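Local coordinates for protein cyanuric acid amidohydrolase (Azorhizobium caulinodans, PDB 4NQ3) that hydrolyses cyanuric acid, opening its s-triazine ring to carboxybiuret, which then loses carbon dioxide to give biuret in the breakdown of atrazine and melamine, at residues 34-39 / 235-240; 50-55 / 154-159; 57-62 / 74-79. One frame throughout, in Å; residues are numbered along the deposited sequence.

Contact 1: 34-39 / 235-240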
ATOM      1  N   ILE A  34      24.208  23.522 -18.291  1.00 25.89           N
ATOM      2  CA  ILE A  34      23.067  22.811 -17.744  1.00 26.17           C
ATOM      3  C   ILE A  34      22.197  23.789 -16.970  1.00 27.51           C
ATOM      4  O   ILE A  34      22.638  24.371 -15.983  1.00 34.96           O
ATOM      5  CB  ILE A  34      23.493  21.669 -16.833  1.00 16.37           C
ATOM      6  CG1 ILE A  34      24.157  20.570 -17.641  1.00 24.10           C
ATOM      7  CG2 ILE A  34      22.308  21.105 -16.103  1.00 18.67           C
ATOM      8  CD1 ILE A  34      24.569  19.388 -16.777  1.00 27.48           C
ATOM      9  N   LEU A  35      20.971  23.985 -17.441  1.00 25.19           N
ATOM     10  CA  LEU A  35      20.028  24.871 -16.780  1.00 28.17           C
ATOM     11  C   LEU A  35      19.189  24.151 -15.732  1.00 27.24           C
ATOM     12  O   LEU A  35      19.031  24.660 -14.616  1.00 33.80           O
ATOM     13  CB  LEU A  35      19.113  25.545 -17.794  1.00 18.66           C
ATOM     14  CG  LEU A  35      19.888  26.517 -18.657  1.00 24.65           C
ATOM     15  CD1 LEU A  35      18.954  27.254 -19.576  1.00 27.64           C
ATOM     16  CD2 LEU A  35      20.584  27.481 -17.739  1.00 26.21           C
ATOM     17  N   ALA A  36      18.626  22.994 -16.085  1.00 21.76           N
ATOM     18  CA  ALA A  36      17.743  22.293 -15.156  1.00 21.29           C
ATOM     19  C   ALA A  36      17.753  20.820 -15.436  1.00 18.87           C
ATOM     20  O   ALA A  36      18.021  20.414 -16.552  1.00 25.71           O
ATOM     21  CB  ALA A  36      16.316  22.833 -15.250  1.00 16.59           C
ATOM     22  N   ILE A  37      17.457  20.013 -14.424  1.00 21.01           N
ATOM     23  CA  ILE A  37      17.241  18.594 -14.648  1.00 23.69           C
ATOM     24  C   ILE A  37      15.887  18.152 -14.102  1.00 23.82           C
ATOM     25  O   ILE A  37      15.598  18.378 -12.937  1.00 26.58           O
ATOM     26  CB  ILE A  37      18.321  17.747 -14.005  1.00 20.17           C
ATOM     27  CG1 ILE A  37      19.704  18.188 -14.456  1.00 14.80           C
ATOM     28  CG2 ILE A  37      18.159  16.316 -14.425  1.00 21.16           C
ATOM     29  CD1 ILE A  37      20.791  17.356 -13.809  1.00 14.27           C
ATOM     30  N   PHE A  38      15.041  17.558 -14.947  1.00 21.91           N
ATOM     31  CA  PHE A  38      13.796  16.949 -14.471  1.00 22.93           C
ATOM     32  C   PHE A  38      14.037  15.479 -14.243  1.00 23.80           C
ATOM     33  O   PHE A  38      14.870  14.879 -14.912  1.00 24.48           O
ATOM     34  CB  PHE A  38      12.647  17.088 -15.469  1.00 22.66           C
ATOM     35  CG  PHE A  38      12.188  18.503 -15.714  1.00 28.60           C
ATOM     36  CD1 PHE A  38      12.814  19.578 -15.116  1.00 32.71           C
ATOM     37  CD2 PHE A  38      11.111  18.747 -16.557  1.00 29.52           C
ATOM     38  CE1 PHE A  38      12.379  20.868 -15.364  1.00 31.79           C
ATOM     39  CE2 PHE A  38      10.680  20.024 -16.801  1.00 29.22           C
ATOM     40  CZ  PHE A  38      11.316  21.085 -16.204  1.00 32.02           C
ATOM     41  N   GLY A  39      13.284  14.866 -13.342  1.00 22.62           N
ATOM     42  CA  GLY A  39      13.441  13.443 -13.149  1.00 19.64           C
ATOM     43  C   GLY A  39      12.135  12.791 -12.782  1.00 24.36           C
ATOM     44  O   GLY A  39      11.305  13.418 -12.136  1.00 39.45           O
ATOM     45  N   GLU A 235      11.764  25.577  -7.188  1.00 26.24           N
ATOM     46  CA  GLU A 235      12.548  25.641  -8.429  1.00 23.98           C
ATOM     47  C   GLU A 235      11.590  25.935  -9.566  1.00 22.71           C
ATOM     48  O   GLU A 235      10.557  25.288  -9.684  1.00 31.62           O
ATOM     49  CB  GLU A 235      13.289  24.350  -8.696  1.00 21.55           C
ATOM     50  CG  GLU A 235      13.995  23.827  -7.462  1.00 33.47           C
ATOM     51  CD  GLU A 235      15.468  24.201  -7.424  1.00 44.15           C
ATOM     52  OE1 GLU A 235      16.313  23.282  -7.583  1.00 45.77           O
ATOM     53  OE2 GLU A 235      15.777  25.405  -7.208  1.00 50.08           O
ATOM     54  N   ILE A 236      11.919  26.916 -10.392  1.00 18.91           N
ATOM     55  CA  ILE A 236      11.077  27.263 -11.521  1.00 19.38           C
ATOM     56  C   ILE A 236      11.822  27.061 -12.846  1.00 22.81           C
ATOM     57  O   ILE A 236      12.972  27.502 -13.011  1.00 26.75           O
ATOM     58  CB  ILE A 236      10.596  28.707 -11.427  1.00 21.00           C
ATOM     59  CG1 ILE A 236       9.547  28.840 -10.327  1.00 23.67           C
ATOM     60  CG2 ILE A 236       9.994  29.157 -12.744  1.00 21.01           C
ATOM     61  CD1 ILE A 236      10.130  28.897  -8.957  1.00 30.24           C
ATOM     62  N   VAL A 237      11.164  26.402 -13.795  1.00 20.55           N
ATOM     63  CA  VAL A 237      11.723  26.257 -15.128  1.00 23.53           C
ATOM     64  C   VAL A 237      10.658  26.606 -16.141  1.00 24.39           C
ATOM     65  O   VAL A 237       9.623  25.946 -16.183  1.00 24.64           O
ATOM     66  CB  VAL A 237      12.211  24.827 -15.382  1.00 25.67           C
ATOM     67  CG1 VAL A 237      12.770  24.716 -16.767  1.00 18.48           C
ATOM     68  CG2 VAL A 237      13.266  24.472 -14.373  1.00 21.47           C
ATOM     69  N   VAL A 238      10.910  27.636 -16.948  1.00 27.20           N
ATOM     70  CA  VAL A 238       9.982  28.075 -17.995  1.00 25.68           C
ATOM     71  C   VAL A 238      10.435  27.576 -19.370  1.00 27.67           C
ATOM     72  O   VAL A 238      11.559  27.829 -19.779  1.00 37.81           O
ATOM     73  CB  VAL A 238       9.873  29.616 -18.039  1.00 21.99           C
ATOM     74  CG1 VAL A 238       9.130  30.072 -19.259  1.00 23.28           C
ATOM     75  CG2 VAL A 238       9.233  30.155 -16.793  1.00 21.91           C
ATOM     76  N   LEU A 239       9.551  26.900 -20.088  1.00 21.95           N
ATOM     77  CA  LEU A 239       9.828  26.438 -21.446  1.00 28.66           C
ATOM     78  C   LEU A 239       8.923  27.146 -22.447  1.00 31.14           C
ATOM     79  O   LEU A 239       7.707  27.236 -22.249  1.00 33.44           O
ATOM     80  CB  LEU A 239       9.623  24.927 -21.562  1.00 22.19           C
ATOM     81  CG  LEU A 239      10.354  24.079 -20.544  1.00 21.02           C
ATOM     82  CD1 LEU A 239       9.904  22.646 -20.679  1.00 21.06           C
ATOM     83  CD2 LEU A 239      11.837  24.200 -20.780  1.00 20.63           C
ATOM     84  N   GLY A 240       9.503  27.638 -23.535  1.00 29.69           N
ATOM     85  CA  GLY A 240       8.710  28.371 -24.491  1.00 26.45           C
ATOM     86  C   GLY A 240       9.385  28.437 -25.832  1.00 38.04           C
ATOM     87  O   GLY A 240      10.430  27.815 -26.036  1.00 36.34           O
TER

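Contact 2: 50-55 / 154-159. With BR8 (barbituric acid), chain C.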
ATOM      1  N   PHE A  50      11.541   9.273  -0.590  1.00 17.59           N
ATOM      2  CA  PHE A  50      12.915   9.730  -0.450  1.00 30.92           C
ATOM      3  C   PHE A  50      13.743   9.406  -1.682  1.00 31.90           C
ATOM      4  O   PHE A  50      14.943   9.709  -1.721  1.00 27.11           O
ATOM      5  CB  PHE A  50      13.548   9.131   0.808  1.00 25.00           C
ATOM      6  CG  PHE A  50      12.767   9.430   2.028  1.00 26.58           C
ATOM      7  CD1 PHE A  50      12.845  10.696   2.620  1.00 24.39           C
ATOM      8  CD2 PHE A  50      11.875   8.490   2.542  1.00 24.60           C
ATOM      9  CE1 PHE A  50      12.071  11.004   3.741  1.00 23.54           C
ATOM     10  CE2 PHE A  50      11.099   8.791   3.671  1.00 22.68           C
ATOM     11  CZ  PHE A  50      11.188  10.042   4.261  1.00 18.00           C
ATOM     12  N   SER A  51      13.116   8.820  -2.698  1.00 17.10           N
ATOM     13  CA  SER A  51      13.857   8.607  -3.917  1.00 16.94           C
ATOM     14  C   SER A  51      14.188   9.976  -4.530  1.00 20.88           C
ATOM     15  O   SER A  51      15.232  10.142  -5.148  1.00 20.64           O
ATOM     16  CB  SER A  51      13.073   7.727  -4.879  1.00 18.54           C
ATOM     17  OG  SER A  51      11.983   8.427  -5.446  1.00 20.09           O
ATOM     18  N   ARG A  52      13.320  10.964  -4.306  1.00 21.62           N
ATOM     19  CA  ARG A  52      13.501  12.322  -4.823  1.00 20.56           C
ATOM     20  C   ARG A  52      14.770  12.944  -4.251  1.00 20.61           C
ATOM     21  O   ARG A  52      15.641  13.405  -4.990  1.00 16.62           O
ATOM     22  CB  ARG A  52      12.291  13.213  -4.482  1.00 15.26           C
ATOM     23  CG  ARG A  52      11.010  12.866  -5.238  1.00 16.04           C
ATOM     24  CD  ARG A  52       9.838  13.760  -4.876  1.00 16.31           C
ATOM     25  NE  ARG A  52       9.656  13.821  -3.438  1.00 21.36           N
ATOM     26  CZ  ARG A  52       8.532  13.533  -2.802  1.00 24.98           C
ATOM     27  NH1 ARG A  52       7.455  13.167  -3.484  1.00 29.33           N
ATOM     28  NH2 ARG A  52       8.481  13.627  -1.485  1.00 16.98           N
ATOM     29  N   GLY A  53      14.846  12.987  -2.922  1.00 20.41           N
ATOM     30  CA  GLY A  53      15.978  13.589  -2.245  1.00 18.67           C
ATOM     31  C   GLY A  53      17.264  12.848  -2.535  1.00 21.37           C
ATOM     32  O   GLY A  53      18.324  13.471  -2.714  1.00 24.33           O
ATOM     33  N   PHE A  54      17.157  11.528  -2.630  1.00 14.46           N
ATOM     34  CA  PHE A  54      18.286  10.672  -2.981  1.00 24.41           C
ATOM     35  C   PHE A  54      18.852  11.035  -4.367  1.00 24.88           C
ATOM     36  O   PHE A  54      20.061  11.176  -4.529  1.00 29.36           O
ATOM     37  CB  PHE A  54      17.841   9.201  -2.931  1.00 15.48           C
ATOM     38  CG  PHE A  54      18.962   8.214  -2.913  1.00 15.92           C
ATOM     39  CD1 PHE A  54      20.271   8.621  -2.705  1.00 21.67           C
ATOM     40  CD2 PHE A  54      18.714   6.872  -3.080  1.00 16.87           C
ATOM     41  CE1 PHE A  54      21.314   7.697  -2.678  1.00 16.14           C
ATOM     42  CE2 PHE A  54      19.758   5.956  -3.048  1.00 20.38           C
ATOM     43  CZ  PHE A  54      21.053   6.374  -2.855  1.00 17.05           C
ATOM     44  N   ALA A  55      17.982  11.203  -5.367  1.00 22.27           N
ATOM     45  CA  ALA A  55      18.436  11.611  -6.701  1.00 22.20           C
ATOM     46  C   ALA A  55      19.069  13.009  -6.651  1.00 19.80           C
ATOM     47  O   ALA A  55      20.059  13.274  -7.333  1.00 24.29           O
ATOM     48  CB  ALA A  55      17.295  11.596  -7.688  1.00 14.52           C
ATOM     49  N   GLN A 154       7.295  24.481 -15.242  1.00 24.02           N
ATOM     50  CA  GLN A 154       7.490  23.460 -14.218  1.00 26.20           C
ATOM     51  C   GLN A 154       7.863  24.124 -12.903  1.00 18.45           C
ATOM     52  O   GLN A 154       8.707  24.982 -12.885  1.00 28.99           O
ATOM     53  CB  GLN A 154       8.572  22.479 -14.666  1.00 24.37           C
ATOM     54  CG  GLN A 154       8.847  21.353 -13.722  1.00 20.64           C
ATOM     55  CD  GLN A 154       7.625  20.523 -13.463  1.00 25.89           C
ATOM     56  OE1 GLN A 154       6.999  19.995 -14.384  1.00 31.59           O
ATOM     57  NE2 GLN A 154       7.255  20.419 -12.196  1.00 31.60           N
ATOM     58  N   VAL A 155       7.223  23.744 -11.813  1.00 18.62           N
ATOM     59  CA  VAL A 155       7.581  24.265 -10.506  1.00 18.35           C
ATOM     60  C   VAL A 155       7.745  23.112  -9.521  1.00 23.28           C
ATOM     61  O   VAL A 155       6.906  22.215  -9.459  1.00 25.17           O
ATOM     62  CB  VAL A 155       6.536  25.263  -9.975  1.00 19.69           C
ATOM     63  CG1 VAL A 155       6.738  25.541  -8.487  1.00 20.01           C
ATOM     64  CG2 VAL A 155       6.626  26.528 -10.748  1.00 20.25           C
ATOM     65  N   LYS A 156       8.840  23.135  -8.769  1.00 21.49           N
ATOM     66  CA  LYS A 156       9.037  22.200  -7.682  1.00 20.50           C
ATOM     67  C   LYS A 156       8.725  22.943  -6.400  1.00 20.22           C
ATOM     68  O   LYS A 156       9.324  23.983  -6.138  1.00 22.78           O
ATOM     69  CB  LYS A 156      10.464  21.679  -7.665  1.00 20.72           C
ATOM     70  CG  LYS A 156      10.681  20.571  -6.664  1.00 14.96           C
ATOM     71  CD  LYS A 156      10.082  19.318  -7.169  1.00 14.72           C
ATOM     72  CE  LYS A 156       9.660  18.398  -6.051  1.00 19.11           C
ATOM     73  NZ  LYS A 156       8.889  17.223  -6.572  1.00 17.76           N
ATOM     74  N   CYS A 157       7.766  22.455  -5.619  1.00 19.93           N
ATOM     75  CA  CYS A 157       7.364  23.191  -4.418  1.00 20.48           C
ATOM     76  C   CYS A 157       7.416  22.313  -3.180  1.00 18.92           C
ATOM     77  O   CYS A 157       7.404  21.093  -3.282  1.00 21.36           O
ATOM     78  CB  CYS A 157       5.953  23.745  -4.576  1.00 20.57           C
ATOM     79  SG  CYS A 157       4.770  22.427  -5.006  1.00 28.52           S
ATOM     80  N   PRO A 158       7.411  22.935  -1.997  1.00 18.32           N
ATOM     81  CA  PRO A 158       7.580  22.201  -0.744  1.00 18.18           C
ATOM     82  C   PRO A 158       6.291  21.557  -0.285  1.00 21.11           C
ATOM     83  O   PRO A 158       5.328  21.570  -1.053  1.00 24.35           O
ATOM     84  CB  PRO A 158       8.041  23.290   0.234  1.00 16.52           C
ATOM     85  CG  PRO A 158       7.459  24.522  -0.291  1.00 20.52           C
ATOM     86  CD  PRO A 158       7.476  24.391  -1.788  1.00 23.96           C
ATOM     87  N   LEU A 159       6.299  20.955   0.908  1.00 21.40           N
ATOM     88  CA  LEU A 159       5.093  20.388   1.510  1.00 16.90           C
ATOM     89  C   LEU A 159       5.238  20.441   3.018  1.00 20.30           C
ATOM     90  O   LEU A 159       6.276  20.857   3.525  1.00 27.72           O
ATOM     91  CB  LEU A 159       4.862  18.951   1.037  1.00 16.95           C
ATOM     92  CG  LEU A 159       5.993  17.935   1.287  1.00 19.57           C
ATOM     93  CD1 LEU A 159       6.067  17.521   2.752  1.00 18.81           C
ATOM     94  CD2 LEU A 159       5.836  16.730   0.408  1.00 15.40           C
TER
HETATM   95  N1  BR8 C 401       5.296  15.055  -6.236  1.00 21.67           N
HETATM   96  C2  BR8 C 401       5.913  13.986  -6.785  1.00 23.39           C
HETATM   97  O2  BR8 C 401       6.928  13.575  -6.256  1.00 22.38           O
HETATM   98  N3  BR8 C 401       5.398  13.382  -7.897  1.00 31.64           N
HETATM   99  C4  BR8 C 401       4.206  13.843  -8.513  1.00 29.46           C
HETATM  100  O4  BR8 C 401       3.770  13.270  -9.507  1.00 35.02           O
HETATM  101  C5  BR8 C 401       3.435  15.067  -8.016  1.00 22.87           C
HETATM  102  C6  BR8 C 401       4.135  15.604  -6.775  1.00 18.61           C
HETATM  103  O8  BR8 C 401       3.666  16.562  -6.204  1.00 24.37           O

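Contact 3: 57-62 / 74-79. With BR8 (barbituric acid), chain C.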
ATOM      1  N   GLN A  57      20.571  14.600  -4.136  1.00 24.58           N
ATOM      2  CA  GLN A  57      21.884  14.518  -3.512  1.00 13.44           C
ATOM      3  C   GLN A  57      22.886  13.970  -4.489  1.00 18.82           C
ATOM      4  O   GLN A  57      23.988  14.477  -4.612  1.00 23.03           O
ATOM      5  CB  GLN A  57      21.828  13.639  -2.270  1.00 13.71           C
ATOM      6  CG  GLN A  57      22.999  13.792  -1.347  1.00 17.26           C
ATOM      7  CD  GLN A  57      22.828  12.990  -0.075  1.00 26.40           C
ATOM      8  OE1 GLN A  57      22.720  11.744  -0.103  1.00 18.73           O
ATOM      9  NE2 GLN A  57      22.832  13.694   1.060  1.00 32.08           N
ATOM     10  N   SER A  58      22.489  12.932  -5.205  1.00 19.58           N
ATOM     11  CA  SER A  58      23.390  12.285  -6.137  1.00 21.53           C
ATOM     12  C   SER A  58      23.752  13.206  -7.271  1.00 23.72           C
ATOM     13  O   SER A  58      24.916  13.258  -7.698  1.00 24.19           O
ATOM     14  CB  SER A  58      22.761  11.020  -6.672  1.00 16.08           C
ATOM     15  OG  SER A  58      22.581  10.132  -5.590  1.00 21.34           O
ATOM     16  N   LEU A  59      22.749  13.934  -7.755  1.00 27.76           N
ATOM     17  CA  LEU A  59      22.963  14.873  -8.829  1.00 13.50           C
ATOM     18  C   LEU A  59      23.800  16.046  -8.355  1.00 27.73           C
ATOM     19  O   LEU A  59      24.708  16.475  -9.066  1.00 28.33           O
ATOM     20  CB  LEU A  59      21.630  15.347  -9.374  1.00 13.41           C
ATOM     21  CG  LEU A  59      20.986  14.375 -10.355  1.00 21.89           C
ATOM     22  CD1 LEU A  59      19.557  14.833 -10.708  1.00 13.73           C
ATOM     23  CD2 LEU A  59      21.863  14.213 -11.593  1.00 13.89           C
ATOM     24  N   GLN A  60      23.521  16.533  -7.141  1.00 29.31           N
ATOM     25  CA  GLN A  60      24.277  17.638  -6.554  1.00 18.31           C
ATOM     26  C   GLN A  60      25.773  17.287  -6.428  1.00 26.50           C
ATOM     27  O   GLN A  60      26.634  18.091  -6.822  1.00 23.95           O
ATOM     28  CB  GLN A  60      23.712  18.009  -5.194  1.00 20.32           C
ATOM     29  CG  GLN A  60      22.540  18.955  -5.193  1.00 20.72           C
ATOM     30  CD  GLN A  60      21.880  19.050  -3.795  1.00 33.00           C
ATOM     31  OE1 GLN A  60      22.223  18.291  -2.876  1.00 38.75           O
ATOM     32  NE2 GLN A  60      20.956  20.005  -3.628  1.00 26.15           N
HETATM   33  N   MSE A  61      26.071  16.089  -5.906  1.00 19.73           N
HETATM   34  CA  MSE A  61      27.439  15.579  -5.834  1.00 20.68           C
HETATM   35  C   MSE A  61      28.151  15.554  -7.172  1.00 19.17           C
HETATM   36  O   MSE A  61      29.270  16.050  -7.284  1.00 27.88           O
HETATM   37  CB  MSE A  61      27.475  14.177  -5.259  1.00 22.47           C
HETATM   38  CG  MSE A  61      27.317  14.128  -3.763  1.00 34.71           C
HETATM   39 SE   MSE A  61      27.103  12.277  -3.240  0.53 33.76          SE
HETATM   40  CE  MSE A  61      29.009  11.829  -3.354  1.00 33.68           C
ATOM     41  N   LEU A  62      27.527  14.978  -8.190  1.00 17.83           N
ATOM     42  CA  LEU A  62      28.145  14.965  -9.512  1.00 23.96           C
ATOM     43  C   LEU A  62      28.366  16.392 -10.064  1.00 20.95           C
ATOM     44  O   LEU A  62      29.442  16.708 -10.589  1.00 24.30           O
ATOM     45  CB  LEU A  62      27.298  14.149 -10.486  1.00 16.32           C
ATOM     46  CG  LEU A  62      27.836  13.947 -11.893  1.00 16.13           C
ATOM     47  CD1 LEU A  62      27.116  12.812 -12.470  1.00 16.58           C
ATOM     48  CD2 LEU A  62      27.493  15.140 -12.694  1.00 44.95           C
ATOM     49  N   VAL A  74      21.588  25.187 -10.638  1.00 21.70           N
ATOM     50  CA  VAL A  74      20.852  24.279 -11.516  1.00 21.61           C
ATOM     51  C   VAL A  74      19.531  23.908 -10.863  1.00 17.98           C
ATOM     52  O   VAL A  74      19.496  23.576  -9.678  1.00 23.46           O
ATOM     53  CB  VAL A  74      21.656  22.987 -11.830  1.00 20.33           C
ATOM     54  CG1 VAL A  74      20.845  22.029 -12.700  1.00 13.05           C
ATOM     55  CG2 VAL A  74      22.953  23.335 -12.486  1.00 12.53           C
ATOM     56  N   CYS A  75      18.442  23.983 -11.617  1.00 13.24           N
ATOM     57  CA  CYS A  75      17.148  23.597 -11.075  1.00 16.44           C
ATOM     58  C   CYS A  75      16.985  22.105 -11.114  1.00 25.81           C
ATOM     59  O   CYS A  75      17.053  21.494 -12.191  1.00 30.62           O
ATOM     60  CB  CYS A  75      16.017  24.256 -11.845  1.00 17.07           C
ATOM     61  SG  CYS A  75      15.830  26.005 -11.364  1.00 25.49           S
ATOM     62  N   LEU A  76      16.783  21.518  -9.937  1.00 28.06           N
ATOM     63  CA  LEU A  76      16.574  20.083  -9.830  1.00 26.03           C
ATOM     64  C   LEU A  76      15.110  19.812  -9.458  1.00 27.30           C
ATOM     65  O   LEU A  76      14.691  20.034  -8.319  1.00 36.17           O
ATOM     66  CB  LEU A  76      17.535  19.486  -8.806  1.00 14.67           C
ATOM     67  CG  LEU A  76      19.033  19.564  -9.148  1.00 20.04           C
ATOM     68  CD1 LEU A  76      19.909  18.884  -8.093  1.00 14.74           C
ATOM     69  CD2 LEU A  76      19.341  18.954 -10.528  1.00 14.89           C
ATOM     70  N   VAL A  77      14.334  19.374 -10.444  1.00 15.11           N
ATOM     71  CA  VAL A  77      12.953  18.946 -10.243  1.00 27.77           C
ATOM     72  C   VAL A  77      12.848  17.424 -10.269  1.00 21.55           C
ATOM     73  O   VAL A  77      12.835  16.816 -11.341  1.00 23.47           O
ATOM     74  CB  VAL A  77      11.992  19.514 -11.321  1.00 26.25           C
ATOM     75  CG1 VAL A  77      10.577  19.145 -10.992  1.00 16.32           C
ATOM     76  CG2 VAL A  77      12.163  20.999 -11.483  1.00 15.41           C
HETATM   77  N   MSE A  78      12.784  16.798  -9.105  1.00 16.28           N
HETATM   78  CA  MSE A  78      12.625  15.353  -9.082  1.00 16.68           C
HETATM   79  C   MSE A  78      11.194  15.017  -8.735  1.00 24.20           C
HETATM   80  O   MSE A  78      10.760  15.229  -7.609  1.00 30.21           O
HETATM   81  CB  MSE A  78      13.572  14.699  -8.085  1.00 22.09           C
HETATM   82  CG  MSE A  78      15.063  14.892  -8.401  1.00 27.59           C
HETATM   83 SE   MSE A  78      15.615  14.004 -10.053  0.65 21.31          SE
HETATM   84  CE  MSE A  78      15.980  15.613 -11.106  1.00 15.68           C
ATOM     85  N   SER A  79      10.451  14.519  -9.712  1.00 21.07           N
ATOM     86  CA  SER A  79       9.073  14.109  -9.485  1.00 24.60           C
ATOM     87  C   SER A  79       8.998  12.616  -9.322  1.00 29.28           C
ATOM     88  O   SER A  79       9.362  11.880 -10.242  1.00 33.94           O
ATOM     89  CB  SER A  79       8.172  14.533 -10.629  1.00 29.48           C
ATOM     90  OG  SER A  79       6.836  14.218 -10.309  1.00 38.16           O
TER
HETATM   91  N1  BR8 C 401       5.296  15.055  -6.236  1.00 21.67           N
HETATM   92  C2  BR8 C 401       5.913  13.986  -6.785  1.00 23.39           C
HETATM   93  O2  BR8 C 401       6.928  13.575  -6.256  1.00 22.38           O
HETATM   94  N3  BR8 C 401       5.398  13.382  -7.897  1.00 31.64           N
HETATM   95  C4  BR8 C 401       4.206  13.843  -8.513  1.00 29.46           C
HETATM   96  O4  BR8 C 401       3.770  13.270  -9.507  1.00 35.02           O
HETATM   97  C5  BR8 C 401       3.435  15.067  -8.016  1.00 22.87           C
HETATM   98  C6  BR8 C 401       4.135  15.604  -6.775  1.00 18.61           C
HETATM   99  O8  BR8 C 401       3.666  16.562  -6.204  1.00 24.37           O

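Contact 1: 34-39 / 235-240
V237 presents its branched side chain to F38 and A36, so that strand 235-242 of one four-stranded sheet meets strand 34-41 of another through side chains alone. V237 has the most surface buried here. Its CG2, beside its own backbone N, reaches A36 CB at 3.6 Å and also lies 3.8 Å from F38 CE1. The F38 and V237 side chains meet head-on across the interface. The phenyl ring offers its outer edge rather than a face: V237 CB sits in the ring plane, 3.9 Å from F38 CZ, and V237 CG1 completes the grip on that end of the ring at 4.0 Å from the same CZ. With CG anti to its carbonyl carbon (chi1 -65°), F38 extends across the gap although its CB does not aim at the other strand. F93 meets the same ring edge-to-face, and Q154 touches it from the strand next to 235-242. A classic beta bulge, with L35 and A36 both opposite F93, interrupts strand 34-41. Exchanging F38 for an alanine removes the ring, which is likely to open a gap beside V237 and leave F93 without its edge-to-face partner. E235 OE1 bonds to L76 N of the neighbouring strand, but A36, F38 and V237 are buried and meet without a hydrogen bond, which implies that these three side chains join the sheets by apolar packing.

Contact 2: 50-55 / 154-159
R52 and K156 come together in the active site, where K156 and the nucleophile S226 form a Ser-Lys dyad and barbituric acid occupies the substrate position. R52 projects from the first turn of helix 51-67, K156 from near the end of strand 150-157, and the two side chains pass each other at a slant. The closest approach is between R52 CD and K156 NZ, at 4.0 Å; R52 NE stays 4.7 Å from that nitrogen. The two polar ends are held by different partners. K156 leaves the strand with CG anti to its backbone N (chi1 -173°) and bends at chi2, which carries NZ to a hydrogen bond with S226 OG and another with M78 O. R52 bends instead at chi3 (-51°), turning the guanidinium toward the ligand. BR8 O2 lies at the edge of that guanidinium, near its plane, the direction expected for a direct hydrogen bond. Two further bonds fix the group's rotation: NE forms a salt bridge with E230 and NH1 also donates to C46 O. E230 thus acts as a second-shell residue that positions a substrate-binding arginine and would probably offset part of the arginine's charge. L159 adds an apolar neighbour, its CD2 4.5 Å from R52 NH2 and oblique to the guanidinium. R188 and R314 also donate to the ligand through their NH1 atoms, in keeping with the threefold plan of the site. At R52 the grip comes down to one bond, from NH1 to BR8 O2, 2.9 Å long with an N-H...O angle of 154°.

Contact 3: 57-62 / 74-79
Within the beta-alpha-beta unit of strand 34-41, helix 51-67 and strand 75-80, this contact lays the helix against its second strand. The short segments run nearly antiparallel, their axes 10.2 Å apart at closest and 154° between their directions. L59 and L76 have the largest buried surfaces and sit nearest each other along the backbones. L59 reaches down from the helix, and its CD1 meets two strand residues: L76 CD2 at 4.1 Å and the terminal CE of selenomethionine M78 at 3.7 Å. The M78 chain runs askew to L59. Bends at both chi2 (-66°) and chi3 fold it back, bringing SE as well as CE beside the leucine methyl. L76 extends its other methyl, CD1, under the helix, where L59 CB lies 4.1 Å away. The aliphatic part of Q60 borders the apolar patch, with Q60 CG 3.9 Å from L76 CD1. V56 and A55, one turn earlier in the helix, continue the packing over L76 and M78. M61, farther round the helix, packs on M61 of the second subunit, so the same helix serves both the sheet and the assembly. On the strand's other side, S79 belongs to the substrate pocket. Its OG, anti to its backbone N, approaches the ligand, lying 2.9 Å from BR8 N3, while K40 NZ is hydrogen-bonded to the same oxygen. A helix packed by apolar side chains on the strand that follows it, itself parallel to the strand before, is the layout of a beta-alpha-beta crossover; here a substrate-binding serine stands near the end of the second strand.

From the N terminus, strand 34-41 enters contact 1, helix 51-67 supplies first contact 2 and then contact 3, and strand 75-80 closes contact 3 after a short return. Strand 150-157 then closes contact 2, and strand 235-242 finally closes contact 1, so the three loops lie one within another without crossing. Contact 3 stays inside the first beta-alpha-beta unit, whereas contacts 1 and 2 join that unit to the second sheet, one by apolar packing and the other at the active site. Backbone bonds between neighbouring strands connect the contacts: I37 with C75 ties 1 to 3, and E235 with K156 ties 1 to 2.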